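Endo-beta-1,4-glucanase (Bacillus licheniformis, PDB 2JEM) hydrolyses beta-1,4-glucan chains as a family 12 glycoside hydrolase, acting as a xyloglucanase and cellulase on plant cell-wall polysaccharide. Local coordinates at residues D56-W61 / W77-N82; I118-S123 / W256-R261; Y124-N129 / G249-S254; N133-I138 / Q155-L160. The protein carries 1 engineered substitution. One frame throughout, in Å; residues are numbered along the deposited sequence. Where two conformers were deposited one is given.

Contact 1. Residues D56-W61 / W77-N82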
loop_
_atom_site.group_PDB
_atom_site.type_symbol
_atom_site.label_atom_id
_atom_site.label_comp_id
_atom_site.label_asym_id
_atom_site.label_seq_id
_atom_site.Cartn_x
_atom_site.Cartn_y
_atom_site.Cartn_z
ATOM N N ASP A 56 -5.351 -15.821 13.508
ATOM C CA ASP A 56 -5.039 -17.000 14.327
ATOM C C ASP A 56 -3.939 -16.742 15.368
ATOM O O ASP A 56 -3.765 -17.561 16.276
ATOM C CB ASP A 56 -4.678 -18.217 13.437
ATOM C CG ASP A 56 -5.826 -18.654 12.524
ATOM O OD1 ASP A 56 -7.013 -18.484 12.895
ATOM O OD2 ASP A 56 -5.546 -19.185 11.416
ATOM N N GLN A 57 -3.232 -15.612 15.260
ATOM C CA GLN A 57 -2.162 -15.248 16.196
ATOM C C GLN A 57 -2.612 -14.438 17.421
ATOM O O GLN A 57 -1.942 -14.462 18.459
ATOM C CB GLN A 57 -1.086 -14.396 15.518
ATOM C CG GLN A 57 -0.286 -14.993 14.369
ATOM C CD GLN A 57 0.567 -13.907 13.641
ATOM O OE1 GLN A 57 1.213 -13.041 14.273
ATOM N NE2 GLN A 57 0.565 -13.966 12.308
ATOM N N VAL A 58 -3.698 -13.666 17.276
ATOM C CA VAL A 58 -4.044 -12.649 18.275
ATOM C C VAL A 58 -5.450 -12.868 18.830
ATOM O O VAL A 58 -6.443 -12.723 18.103
ATOM C CB VAL A 58 -3.935 -11.200 17.705
ATOM C CG1 VAL A 58 -4.277 -10.160 18.803
ATOM C CG2 VAL A 58 -2.501 -10.926 17.127
ATOM N N SER A 59 -5.522 -13.213 20.117
ATOM C CA SER A 59 -6.818 -13.519 20.728
ATOM C C SER A 59 -7.572 -12.216 20.879
ATOM O O SER A 59 -7.026 -11.209 21.362
ATOM C CB SER A 59 -6.657 -14.190 22.092
ATOM O OG SER A 59 -5.987 -15.428 21.951
ATOM N N GLY A 60 -8.823 -12.247 20.441
ATOM C CA GLY A 60 -9.719 -11.111 20.599
ATOM C C GLY A 60 -9.540 -10.023 19.567
ATOM O O GLY A 60 -10.010 -8.894 19.789
ATOM N N TRP A 61 -8.848 -10.322 18.460
ATOM C CA TRP A 61 -8.711 -9.332 17.370
ATOM C C TRP A 61 -10.108 -9.056 16.781
ATOM O O TRP A 61 -10.981 -9.927 16.806
ATOM C CB TRP A 61 -7.777 -9.847 16.262
ATOM C CG TRP A 61 -8.442 -10.872 15.390
ATOM C CD1 TRP A 61 -8.527 -12.230 15.628
ATOM C CD2 TRP A 61 -9.175 -10.630 14.181
ATOM N NE1 TRP A 61 -9.259 -12.840 14.630
ATOM C CE2 TRP A 61 -9.676 -11.886 13.737
ATOM C CE3 TRP A 61 -9.479 -9.471 13.436
ATOM C CZ2 TRP A 61 -10.448 -12.020 12.561
ATOM C CZ3 TRP A 61 -10.251 -9.606 12.255
ATOM C CH2 TRP A 61 -10.736 -10.865 11.848
ATOM N N TRP A 77 -9.961 -1.039 14.007
ATOM C CA TRP A 77 -9.238 -2.251 14.375
ATOM C C TRP A 77 -8.914 -2.393 15.840
ATOM O O TRP A 77 -8.779 -1.398 16.578
ATOM C CB TRP A 77 -7.932 -2.357 13.569
ATOM C CG TRP A 77 -6.876 -1.336 13.916
ATOM C CD1 TRP A 77 -5.911 -1.445 14.902
ATOM C CD2 TRP A 77 -6.651 -0.061 13.286
ATOM N NE1 TRP A 77 -5.098 -0.339 14.901
ATOM C CE2 TRP A 77 -5.524 0.532 13.928
ATOM C CE3 TRP A 77 -7.269 0.625 12.221
ATOM C CZ2 TRP A 77 -5.009 1.786 13.545
ATOM C CZ3 TRP A 77 -6.754 1.883 11.839
ATOM C CH2 TRP A 77 -5.638 2.452 12.510
ATOM N N ASN A 78 -8.676 -3.642 16.229
ATOM C CA ASN A 78 -8.275 -3.965 17.594
ATOM C C ASN A 78 -7.359 -5.163 17.494
ATOM O O ASN A 78 -7.792 -6.261 17.112
ATOM C CB ASN A 78 -9.505 -4.300 18.424
ATOM C CG ASN A 78 -9.167 -4.773 19.820
ATOM O OD1 ASN A 78 -8.692 -4.007 20.643
ATOM N ND2 ASN A 78 -9.483 -6.027 20.102
ATOM N N TRP A 79 -6.083 -4.904 17.778
ATOM C CA TRP A 79 -5.019 -5.920 17.668
ATOM C C TRP A 79 -4.241 -5.905 18.989
ATOM O O TRP A 79 -3.175 -5.290 19.087
ATOM C CB TRP A 79 -4.140 -5.625 16.436
ATOM C CG TRP A 79 -4.824 -6.023 15.155
ATOM C CD1 TRP A 79 -5.422 -5.191 14.238
ATOM C CD2 TRP A 79 -4.994 -7.353 14.656
ATOM N NE1 TRP A 79 -5.939 -5.918 13.204
ATOM C CE2 TRP A 79 -5.700 -7.251 13.436
ATOM C CE3 TRP A 79 -4.616 -8.631 15.125
ATOM C CZ2 TRP A 79 -6.050 -8.373 12.678
ATOM C CZ3 TRP A 79 -4.956 -9.749 14.361
ATOM C CH2 TRP A 79 -5.660 -9.612 13.156
ATOM N N PRO A 80 -4.824 -6.515 20.040
ATOM C CA PRO A 80 -4.201 -6.486 21.359
ATOM C C PRO A 80 -2.973 -7.405 21.386
ATOM O O PRO A 80 -3.073 -8.567 21.755
ATOM C CB PRO A 80 -5.316 -6.989 22.292
ATOM C CG PRO A 80 -6.192 -7.799 21.443
ATOM C CD PRO A 80 -6.104 -7.254 20.039
ATOM N N SER A 81 -1.836 -6.861 20.956
ATOM C CA SER A 81 -0.604 -7.601 20.771
ATOM C C SER A 81 0.550 -6.638 20.956
ATOM O O SER A 81 0.461 -5.480 20.579
ATOM C CB SER A 81 -0.527 -8.143 19.338
ATOM O OG SER A 81 0.759 -8.666 19.036
ATOM N N ASN A 82 1.646 -7.119 21.504
ATOM C CA ASN A 82 2.860 -6.319 21.471
ATOM C C ASN A 82 3.981 -7.025 20.707
ATOM O O ASN A 82 5.141 -6.668 20.870
ATOM C CB ASN A 82 3.287 -5.915 22.886
ATOM C CG ASN A 82 3.148 -7.051 23.877
ATOM O OD1 ASN A 82 3.479 -8.197 23.574
ATOM N ND2 ASN A 82 2.622 -6.743 25.064
HETATM O O HOH W 1 -4.895 -10.675 22.908
#
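Trp61 lays its CB over one face of Trp79, and Trp79 CH2 in turn lies over the Trp61 ring, toward its rim; here the contact is tight. Trp61 CB stands 3.7 Å from the centroid of the Trp79 six-membered ring, 22° off the ring normal, a CH-pi contact. The two indoles point the same way with planes at 13°, but they are slid apart: the centroids of the Trp61 five-membered ring and the Trp79 six-membered ring lie 5.0 Å from each other, and overlap is slight. Val58 closes the edge of the Trp79 ring, where its CG2 comes in the ring plane to 3.7 Å from CE3. Its other branch, CG1, lies anti to the backbone N (chi1 -179°) and reaches Pro80 CD at 3.6 Å; a beta-branched residue suits this corner because it can serve two partners at once. Val58 to Trp61 form a type II beta turn leading into strand 62-67, and Gly60 in its third position readily adopts the positive phi required. Across the contact, strand 72-79 of the outer sheet of the beta-jelly roll ends, and Pro80 centres an inverse gamma turn. Trp79 is buried, its NE1 bonded to Gln63, whereas Ser59, Gly60 and Pro80 are exposed. On this looser side a water joins the loops, donating to Ser59 O at 2.7 Å and to Pro80 O at 3.0 Å.

Contact 2. Residues I118-S123 / W256-R261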
loop_
_atom_site.group_PDB
_atom_site.type_symbol
_atom_site.label_atom_id
_atom_site.label_comp_id
_atom_site.label_asym_id
_atom_site.label_seq_id
_atom_site.Cartn_x
_atom_site.Cartn_y
_atom_site.Cartn_z
ATOM N N ILE A 118 0.736 8.457 -12.966
ATOM C CA ILE A 118 -0.099 7.692 -12.052
ATOM C C ILE A 118 -0.348 8.605 -10.858
ATOM O O ILE A 118 0.408 8.615 -9.865
ATOM C CB ILE A 118 0.587 6.358 -11.616
ATOM C CG1 ILE A 118 1.020 5.536 -12.841
ATOM C CG2 ILE A 118 -0.341 5.568 -10.691
ATOM C CD1 ILE A 118 1.819 4.275 -12.475
ATOM N N ASN A 119 -1.382 9.431 -10.991
ATOM C CA ASN A 119 -1.629 10.457 -10.007
ATOM C C ASN A 119 -2.565 9.963 -8.942
ATOM O O ASN A 119 -3.662 9.500 -9.245
ATOM C CB ASN A 119 -2.191 11.704 -10.674
ATOM C CG ASN A 119 -1.146 12.431 -11.472
ATOM O OD1 ASN A 119 -1.195 12.453 -12.692
ATOM N ND2 ASN A 119 -0.172 13.009 -10.780
ATOM N N THR A 120 -2.112 10.099 -7.699
ATOM C CA THR A 120 -2.889 9.682 -6.549
ATOM C C THR A 120 -3.246 10.877 -5.689
ATOM O O THR A 120 -2.507 11.869 -5.650
ATOM C CB THR A 120 -2.092 8.694 -5.674
ATOM O OG1 THR A 120 -0.941 9.361 -5.125
ATOM C CG2 THR A 120 -1.657 7.479 -6.493
ATOM N N LYS A 121 -4.359 10.764 -4.981
ATOM C CA LYS A 121 -4.733 11.743 -3.970
ATOM C C LYS A 121 -5.199 10.976 -2.753
ATOM O O LYS A 121 -5.991 10.034 -2.894
ATOM C CB LYS A 121 -5.875 12.643 -4.466
ATOM C CG LYS A 121 -5.744 13.143 -5.909
ATOM C CD LYS A 121 -6.942 13.993 -6.333
ATOM C CE LYS A 121 -8.239 13.183 -6.453
ATOM N NZ LYS A 121 -9.210 13.810 -7.405
ATOM N N VAL A 122 -4.717 11.367 -1.578
ATOM C CA VAL A 122 -5.271 10.822 -0.352
ATOM C C VAL A 122 -5.288 11.902 0.732
ATOM O O VAL A 122 -4.352 12.685 0.832
ATOM C CB VAL A 122 -4.531 9.521 0.121
ATOM C CG1 VAL A 122 -3.168 9.822 0.721
ATOM C CG2 VAL A 122 -5.414 8.736 1.116
ATOM N N SER A 123 -6.377 11.944 1.502
ATOM C CA SER A 123 -6.420 12.706 2.751
ATOM C C SER A 123 -7.010 11.761 3.785
ATOM O O SER A 123 -8.001 11.068 3.516
ATOM C CB SER A 123 -7.288 13.933 2.611
ATOM O OG SER A 123 -6.809 14.781 1.590
ATOM N N TRP A 256 -9.755 10.155 -1.926
ATOM C CA TRP A 256 -9.023 9.035 -2.524
ATOM C C TRP A 256 -9.249 8.941 -4.035
ATOM O O TRP A 256 -10.389 8.972 -4.499
ATOM C CB TRP A 256 -9.486 7.699 -1.943
ATOM C CG TRP A 256 -8.986 6.551 -2.728
ATOM C CD1 TRP A 256 -9.707 5.745 -3.588
ATOM C CD2 TRP A 256 -7.637 6.061 -2.751
ATOM N NE1 TRP A 256 -8.878 4.799 -4.139
ATOM C CE2 TRP A 256 -7.606 4.966 -3.644
ATOM C CE3 TRP A 256 -6.450 6.450 -2.106
ATOM C CZ2 TRP A 256 -6.435 4.226 -3.891
ATOM C CZ3 TRP A 256 -5.274 5.732 -2.374
ATOM C CH2 TRP A 256 -5.281 4.634 -3.256
ATOM N N ASP A 257 -8.163 8.769 -4.777
ATOM C CA ASP A 257 -8.252 8.428 -6.201
ATOM C C ASP A 257 -6.870 8.038 -6.683
ATOM O O ASP A 257 -5.866 8.477 -6.141
ATOM C CB ASP A 257 -8.785 9.599 -7.054
ATOM C CG ASP A 257 -10.287 9.471 -7.398
ATOM O OD1 ASP A 257 -10.780 8.365 -7.731
ATOM O OD2 ASP A 257 -10.980 10.496 -7.341
ATOM N N VAL A 258 -6.849 7.171 -7.690
ATOM C CA VAL A 258 -5.613 6.856 -8.408
ATOM C C VAL A 258 -6.021 6.876 -9.880
ATOM O O VAL A 258 -6.935 6.149 -10.293
ATOM C CB VAL A 258 -5.009 5.489 -8.030
ATOM C CG1 VAL A 258 -3.774 5.211 -8.856
ATOM C CG2 VAL A 258 -4.658 5.469 -6.555
ATOM N N THR A 259 -5.364 7.724 -10.660
ATOM C CA THR A 259 -5.700 7.835 -12.085
ATOM C C THR A 259 -4.455 7.687 -12.948
ATOM O O THR A 259 -3.483 8.414 -12.763
ATOM C CB THR A 259 -6.439 9.162 -12.387
ATOM O OG1 THR A 259 -7.641 9.210 -11.600
ATOM C CG2 THR A 259 -6.814 9.244 -13.883
ATOM N N VAL A 260 -4.509 6.722 -13.864
ATOM C CA VAL A 260 -3.411 6.392 -14.774
ATOM C C VAL A 260 -3.773 7.050 -16.097
ATOM O O VAL A 260 -4.820 6.746 -16.684
ATOM C CB VAL A 260 -3.233 4.857 -15.010
ATOM C CG1 VAL A 260 -2.022 4.578 -15.957
ATOM C CG2 VAL A 260 -3.023 4.097 -13.686
ATOM N N ARG A 261 -2.922 7.951 -16.556
ATOM C CA ARG A 261 -3.221 8.637 -17.815
ATOM C C ARG A 261 -1.947 9.104 -18.497
ATOM O O ARG A 261 -0.932 9.404 -17.845
ATOM C CB ARG A 261 -4.230 9.788 -17.576
ATOM C CG ARG A 261 -4.544 10.682 -18.793
ATOM C CD ARG A 261 -5.194 9.928 -19.949
ATOM N NE ARG A 261 -5.483 10.892 -21.022
ATOM C CZ ARG A 261 -4.595 11.304 -21.924
ATOM N NH1 ARG A 261 -3.345 10.836 -21.918
ATOM N NH2 ARG A 261 -4.959 12.195 -22.845
ATOM O OXT ARG A 261 -1.907 9.181 -19.730
HETATM O O HOH W 2 -3.027 10.794 -14.234
HETATM O O HOH W 3 -6.049 10.984 -9.183
#
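Asn119 and Thr259 form a hydrogen-bonded pair between antiparallel strands 118-128 and 247-260, neighbours in the six-stranded outer sheet of the family 12 beta-jelly roll. Backbone bonds come first. Thr259 N gives to Asn119 O at 2.8 Å, with the return bond from Asn119 N to Thr259 O, and two residues along Lys121 and Asp257 repeat the exchange, Asp257 N meeting Lys121 O at 3.1 Å.

Apolar contacts occupy the face bearing Ile118, Thr120, Val122, Trp256, Val258 and Val260. Ile118 and Thr120 touch Val238, Val122 and Trp256 touch Phe240, and Val258 and Val260 lie on Phe108. Val258 is a shared partner: its chi1 of 178° turns CG1 toward Ile118 CG2, 3.9 Å away, and leaves CG2 3.6 Å from Thr120 CG2. Threonine suits the middle place because, in the conformer described (one of two), its methyl joins this row while OG1 bonds to Leu213 O. Val122 CG2 approaches Trp256 CE3 at the ring edge, 4.1 Å away.

The other face is polar. Lys121 and Asp257 run alongside each other, but their salt bridge, NZ to OD2 3.8 Å, is long and doubtful, since each side chain has a second conformer; Asp257 OD1 is also hydrogen-bonded to Tyr46 OH and salt-bridged to Lys42. Farther along, one water donates both to Asn119 OD1 at 2.9 Å and to Thr259 O at 2.8 Å.

Contact 3. Residues Y124-N129 / G249-S254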
loop_
_atom_site.group_PDB
_atom_site.type_symbol
_atom_site.label_atom_id
_atom_site.label_comp_id
_atom_site.label_asym_id
_atom_site.label_seq_id
_atom_site.Cartn_x
_atom_site.Cartn_y
_atom_site.Cartn_z
ATOM N N TYR A 124 -6.398 11.700 4.954
ATOM C CA TYR A 124 -6.852 10.747 5.956
ATOM C C TYR A 124 -6.530 11.281 7.349
ATOM O O TYR A 124 -5.785 12.260 7.506
ATOM C CB TYR A 124 -6.169 9.382 5.725
ATOM C CG TYR A 124 -4.724 9.420 6.145
ATOM C CD1 TYR A 124 -3.733 9.904 5.268
ATOM C CD2 TYR A 124 -4.342 9.007 7.427
ATOM C CE1 TYR A 124 -2.411 9.969 5.653
ATOM C CE2 TYR A 124 -3.000 9.072 7.832
ATOM C CZ TYR A 124 -2.045 9.551 6.931
ATOM O OH TYR A 124 -0.737 9.622 7.344
ATOM N N SER A 125 -7.100 10.633 8.360
ATOM C CA SER A 125 -6.789 10.960 9.741
ATOM C C SER A 125 -6.884 9.675 10.529
ATOM O O SER A 125 -7.903 8.988 10.441
ATOM C CB SER A 125 -7.783 11.966 10.301
ATOM O OG SER A 125 -7.415 12.293 11.638
ATOM N N ILE A 126 -5.802 9.340 11.226
ATOM C CA ILE A 126 -5.764 8.217 12.162
ATOM C C ILE A 126 -5.942 8.637 13.632
ATOM O O ILE A 126 -5.303 9.583 14.120
ATOM C CB ILE A 126 -4.443 7.382 12.003
ATOM C CG1 ILE A 126 -4.376 6.712 10.615
ATOM C CG2 ILE A 126 -4.319 6.300 13.099
ATOM C CD1 ILE A 126 -2.981 6.060 10.318
ATOM N N SER A 127 -6.778 7.889 14.350
ATOM C CA SER A 127 -6.808 7.973 15.808
ATOM C C SER A 127 -6.559 6.568 16.375
ATOM O O SER A 127 -7.414 5.696 16.274
ATOM C CB SER A 127 -8.156 8.518 16.291
ATOM O OG SER A 127 -8.158 8.606 17.713
ATOM N N ALA A 128 -5.386 6.362 16.966
ATOM C CA ALA A 128 -5.018 5.028 17.433
ATOM C C ALA A 128 -3.924 5.079 18.479
ATOM O O ALA A 128 -3.252 6.089 18.624
ATOM C CB ALA A 128 -4.560 4.175 16.242
ATOM N N ASN A 129 -3.749 3.977 19.196
ATOM C CA ASN A 129 -2.539 3.770 19.979
ATOM C C ASN A 129 -1.715 2.656 19.334
ATOM O O ASN A 129 -2.094 2.138 18.280
ATOM C CB ASN A 129 -2.892 3.433 21.438
ATOM C CG ASN A 129 -3.818 2.249 21.565
ATOM O OD1 ASN A 129 -3.731 1.294 20.794
ATOM N ND2 ASN A 129 -4.716 2.288 22.569
ATOM N N GLY A 249 -7.543 1.231 17.158
ATOM C CA GLY A 249 -7.812 2.552 16.597
ATOM C C GLY A 249 -8.646 2.507 15.344
ATOM O O GLY A 249 -9.374 1.558 15.096
ATOM N N GLN A 250 -8.498 3.559 14.553
ATOM C CA GLN A 250 -9.340 3.789 13.389
ATOM C C GLN A 250 -8.682 4.794 12.460
ATOM O O GLN A 250 -7.842 5.625 12.874
ATOM C CB GLN A 250 -10.711 4.321 13.849
ATOM C CG GLN A 250 -10.623 5.718 14.531
ATOM C CD GLN A 250 -11.966 6.146 15.098
ATOM O OE1 GLN A 250 -12.902 6.393 14.342
ATOM N NE2 GLN A 250 -12.062 6.240 16.422
ATOM N N ILE A 251 -9.104 4.734 11.205
ATOM C CA ILE A 251 -8.728 5.691 10.185
ATOM C C ILE A 251 -10.004 6.119 9.475
ATOM O O ILE A 251 -10.940 5.324 9.270
ATOM C CB ILE A 251 -7.725 5.067 9.157
ATOM C CG1 ILE A 251 -7.138 6.126 8.221
ATOM C CG2 ILE A 251 -8.379 3.878 8.382
ATOM C CD1 ILE A 251 -5.956 5.607 7.353
ATOM N N ASN A 252 -10.043 7.397 9.126
ATOM C CA ASN A 252 -11.037 7.872 8.187
ATOM C C ASN A 252 -10.291 8.484 7.012
ATOM O O ASN A 252 -9.325 9.213 7.184
ATOM C CB ASN A 252 -11.960 8.920 8.815
ATOM C CG ASN A 252 -13.003 9.445 7.820
ATOM O OD1 ASN A 252 -12.884 10.577 7.311
ATOM N ND2 ASN A 252 -13.972 8.613 7.493
ATOM N N ILE A 253 -10.772 8.167 5.823
ATOM C CA ILE A 253 -10.211 8.655 4.578
ATOM C C ILE A 253 -11.262 9.546 3.930
ATOM O O ILE A 253 -12.411 9.126 3.680
ATOM C CB ILE A 253 -9.804 7.479 3.663
ATOM C CG1 ILE A 253 -8.613 6.741 4.274
ATOM C CG2 ILE A 253 -9.407 7.970 2.269
ATOM C CD1 ILE A 253 -8.434 5.332 3.695
ATOM N N SER A 254 -10.867 10.794 3.695
ATOM C CA SER A 254 -11.805 11.808 3.172
ATOM C C SER A 254 -11.575 12.172 1.706
ATOM O O SER A 254 -12.374 12.900 1.112
ATOM C CB SER A 254 -11.740 13.073 4.020
ATOM O OG SER A 254 -10.447 13.661 3.987
HETATM O O HOH W 4 -9.574 8.645 12.604
HETATM O O HOH W 5 -9.639 5.649 17.870
#
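Ile251 meets Ile126 across a non-hydrogen-bonded pair, and its longer branch then carries on to Tyr124. Ile251 CB lies 4.0 Å from Ile126 CG1. A chi1 of -170° swings Ile251 CG1 away from its own backbone N and across to Ile126 CG1 and Ser125 O, each 3.7 Å off. Ile251 CD1, at the tip, reaches Tyr124 CD2 at 3.8 Å, approaching the ring obliquely, and Ile126 CG1 at 3.8 Å. A long, branched aliphatic chain is thus apt here, able to bridge two partners on one strand. An alanine here would probably leave Tyr124 CD2 without the methyl that meets it and open a gap beside Ile126 CG1. Backbone bonds flank this pair, among them Asn252 N to Ser125 O at 3.0 Å and Ser127 N to Gln250 O at 2.9 Å. At the strand end a glycine suits the close pair of Gly249 and Ala128, having no CB to meet Ala128 CB. The face of Ser125, Ser127 and Gln250 is exposed and polar, and a water links Ser127 O to Gln250 NE2 there. Ile126 and Ile251 touch Thr242 of strand 234-244: one face polar and solvent-facing, the other mostly apolar and turned to the second sheet, as in the beta-jelly roll of family 12.

Contact 4. Residues N133-I138 / Q155-L160. Engineered in segment 155-160: Gln155 (natural residue Glu).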
loop_
_atom_site.group_PDB
_atom_site.type_symbol
_atom_site.label_atom_id
_atom_site.label_comp_id
_atom_site.label_asym_id
_atom_site.label_seq_id
_atom_site.Cartn_x
_atom_site.Cartn_y
_atom_site.Cartn_z
ATOM N N ASN A 133 1.481 2.107 10.689
ATOM C CA ASN A 133 1.891 3.136 9.764
ATOM C C ASN A 133 0.716 3.429 8.831
ATOM O O ASN A 133 -0.353 2.814 8.968
ATOM C CB ASN A 133 3.139 2.703 8.976
ATOM C CG ASN A 133 2.918 1.422 8.117
ATOM O OD1 ASN A 133 1.804 1.133 7.638
ATOM N ND2 ASN A 133 3.992 0.668 7.923
ATOM N N ALA A 134 0.913 4.356 7.910
ATOM C CA ALA A 134 -0.047 4.575 6.824
ATOM C C ALA A 134 0.834 4.722 5.601
ATOM O O ALA A 134 1.762 5.580 5.587
ATOM C CB ALA A 134 -0.900 5.823 7.049
ATOM N N ALA A 135 0.572 3.887 4.604
ATOM C CA ALA A 135 1.453 3.822 3.412
ATOM C C ALA A 135 0.756 3.406 2.147
ATOM O O ALA A 135 -0.055 2.463 2.144
ATOM C CB ALA A 135 2.637 2.848 3.636
ATOM N N TYR A 136 1.170 4.055 1.056
ATOM C CA TYR A 136 0.919 3.522 -0.276
ATOM C C TYR A 136 1.733 2.266 -0.459
ATOM O O TYR A 136 2.838 2.117 0.099
ATOM C CB TYR A 136 1.329 4.496 -1.368
ATOM C CG TYR A 136 0.403 5.643 -1.585
ATOM C CD1 TYR A 136 -0.703 5.515 -2.444
ATOM C CD2 TYR A 136 0.624 6.862 -0.956
ATOM C CE1 TYR A 136 -1.558 6.594 -2.664
ATOM C CE2 TYR A 136 -0.221 7.957 -1.179
ATOM C CZ TYR A 136 -1.322 7.807 -2.020
ATOM O OH TYR A 136 -2.152 8.902 -2.226
ATOM N N ASP A 137 1.157 1.353 -1.212
ATOM C CA ASP A 137 1.766 0.086 -1.523
ATOM C C ASP A 137 1.591 -0.081 -3.021
ATOM O O ASP A 137 0.447 -0.086 -3.517
ATOM C CB ASP A 137 0.976 -0.995 -0.810
ATOM C CG ASP A 137 1.796 -2.158 -0.439
ATOM O OD1 ASP A 137 2.970 -2.212 -0.898
ATOM O OD2 ASP A 137 1.265 -3.022 0.307
ATOM N N ILE A 138 2.703 -0.220 -3.728
ATOM C CA ILE A 138 2.694 -0.299 -5.186
ATOM C C ILE A 138 3.406 -1.589 -5.549
ATOM O O ILE A 138 4.531 -1.826 -5.125
ATOM C CB ILE A 138 3.393 0.932 -5.851
ATOM C CG1 ILE A 138 2.749 2.268 -5.408
ATOM C CG2 ILE A 138 3.420 0.795 -7.389
ATOM C CD1 ILE A 138 3.571 3.051 -4.332
ATOM N N GLN A 155 8.074 -4.348 -4.654
ATOM C CA GLN A 155 7.079 -3.643 -3.865
ATOM C C GLN A 155 7.683 -2.260 -3.585
ATOM O O GLN A 155 8.862 -2.163 -3.222
ATOM C CB GLN A 155 6.842 -4.395 -2.542
ATOM C CG GLN A 155 5.831 -3.692 -1.604
ATOM C CD GLN A 155 5.732 -4.383 -0.262
ATOM O OE1 GLN A 155 6.527 -5.290 0.049
ATOM N NE2 GLN A 155 4.769 -3.960 0.556
ATOM N N ILE A 156 6.883 -1.201 -3.749
ATOM C CA ILE A 156 7.289 0.146 -3.323
ATOM C C ILE A 156 6.303 0.595 -2.235
ATOM O O ILE A 156 5.062 0.525 -2.423
ATOM C CB ILE A 156 7.268 1.169 -4.494
ATOM C CG1 ILE A 156 8.174 0.676 -5.654
ATOM C CG2 ILE A 156 7.682 2.584 -3.995
ATOM C CD1 ILE A 156 7.932 1.469 -6.992
ATOM N N MET A 157 6.843 1.000 -1.090
ATOM C CA MET A 157 6.004 1.604 -0.059
ATOM C C MET A 157 6.305 3.087 0.106
ATOM O O MET A 157 7.470 3.505 0.156
ATOM C CB MET A 157 6.173 0.875 1.262
ATOM C CG MET A 157 5.556 -0.529 1.225
ATOM S SD MET A 157 5.770 -1.338 2.834
ATOM C CE MET A 157 4.510 -0.536 3.809
ATOM N N ILE A 158 5.247 3.882 0.193
ATOM C CA ILE A 158 5.422 5.301 0.440
ATOM C C ILE A 158 4.671 5.651 1.710
ATOM O O ILE A 158 3.458 5.758 1.707
ATOM C CB ILE A 158 4.950 6.180 -0.753
ATOM C CG1 ILE A 158 5.623 5.739 -2.071
ATOM C CG2 ILE A 158 5.251 7.664 -0.435
ATOM C CD1 ILE A 158 4.999 6.454 -3.320
ATOM N N TRP A 159 5.410 5.768 2.818
ATOM C CA TRP A 159 4.805 5.946 4.137
ATOM C C TRP A 159 4.493 7.417 4.419
ATOM O O TRP A 159 5.403 8.280 4.468
ATOM C CB TRP A 159 5.726 5.457 5.242
ATOM C CG TRP A 159 6.189 4.053 5.224
ATOM C CD1 TRP A 159 6.511 3.266 4.138
ATOM C CD2 TRP A 159 6.480 3.272 6.382
ATOM N NE1 TRP A 159 6.955 2.031 4.564
ATOM C CE2 TRP A 159 6.961 2.014 5.935
ATOM C CE3 TRP A 159 6.382 3.514 7.762
ATOM C CZ2 TRP A 159 7.322 0.985 6.820
ATOM C CZ3 TRP A 159 6.757 2.500 8.653
ATOM C CH2 TRP A 159 7.232 1.244 8.171
ATOM N N LEU A 160 3.222 7.693 4.643
ATOM C CA LEU A 160 2.799 9.025 5.075
ATOM C C LEU A 160 2.686 9.150 6.598
ATOM O O LEU A 160 2.605 10.261 7.134
ATOM C CB LEU A 160 1.474 9.383 4.414
ATOM C CG LEU A 160 1.362 9.251 2.897
ATOM C CD1 LEU A 160 -0.065 9.682 2.516
ATOM C CD2 LEU A 160 2.431 10.114 2.191
#
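Trp159 takes the amide of Asn133 over one face of its indole: ND2 stands 3.2 Å above the plane, offset toward the rim, with amide and ring planes 68° apart. Asn133 has CG between the backbone N and carbonyl carbon (chi1 61°), which swings the amide over the six-membered ring, while OD1 bonds to Glu243 N. Ala135 CB makes an off-centre CH-pi contact with the five-membered ring, 4.3 Å from its centroid. With a serine in place of Trp159, Asn133 ND2 and Ala135 CB would probably lose the indole surface they lie against, and a gap would open beside them. Tyr136 has Ile158 O at its ring edge, and its CE2 meets Leu160 CD1 at 4.1 Å.

Antiparallel strands 131-141 and 154-163 form this part of the inner sheet of the jelly roll, the sheet that lines the substrate cleft in family 12 enzymes. One face carries Ala135, Asp137, Met157 and Trp159; the engineered Gln155 (glutamate in nature) reaches Asp137 with its amide, NE2 to OD1 2.9 Å on the syn side, the carboxylate and amide planes turned 31° apart, and Gln155 OE1 is taken by Trp197 NE1. The other face is apolar and largely aliphatic, with Tyr136 among the isoleucines, as befits a buried layer: Ile138 CD1 meets Ile158 CD1 at 3.8 Å, and helix 215-225 covers Ile156 and Ile158. Paired backbone bonds include Ile156 N to Ile138 O at 2.8 Å.

Overall arrangement
From the N terminus, contact 1 closes first, drawing the loop before strand 62-67 onto the end of strand 72-79; the chain has completed it before any other contact opens. Strand 118-128 then begins contacts 2 and 3, both completed only when strand 247-260 returns more than a hundred residues later. Contact 3 lies within contact 2, and they are successive lengths of one antiparallel ladder. Contact 4, a short excursion between neighbouring strands of the inner sheet, falls within both. Trp77 joins contact 1 to contact 3 within the outer sheet. Thr120 and Val122 of contact 2, and Tyr124 and Ile126 of contact 3, meet contact 4, tying the outer sheet to the inner one.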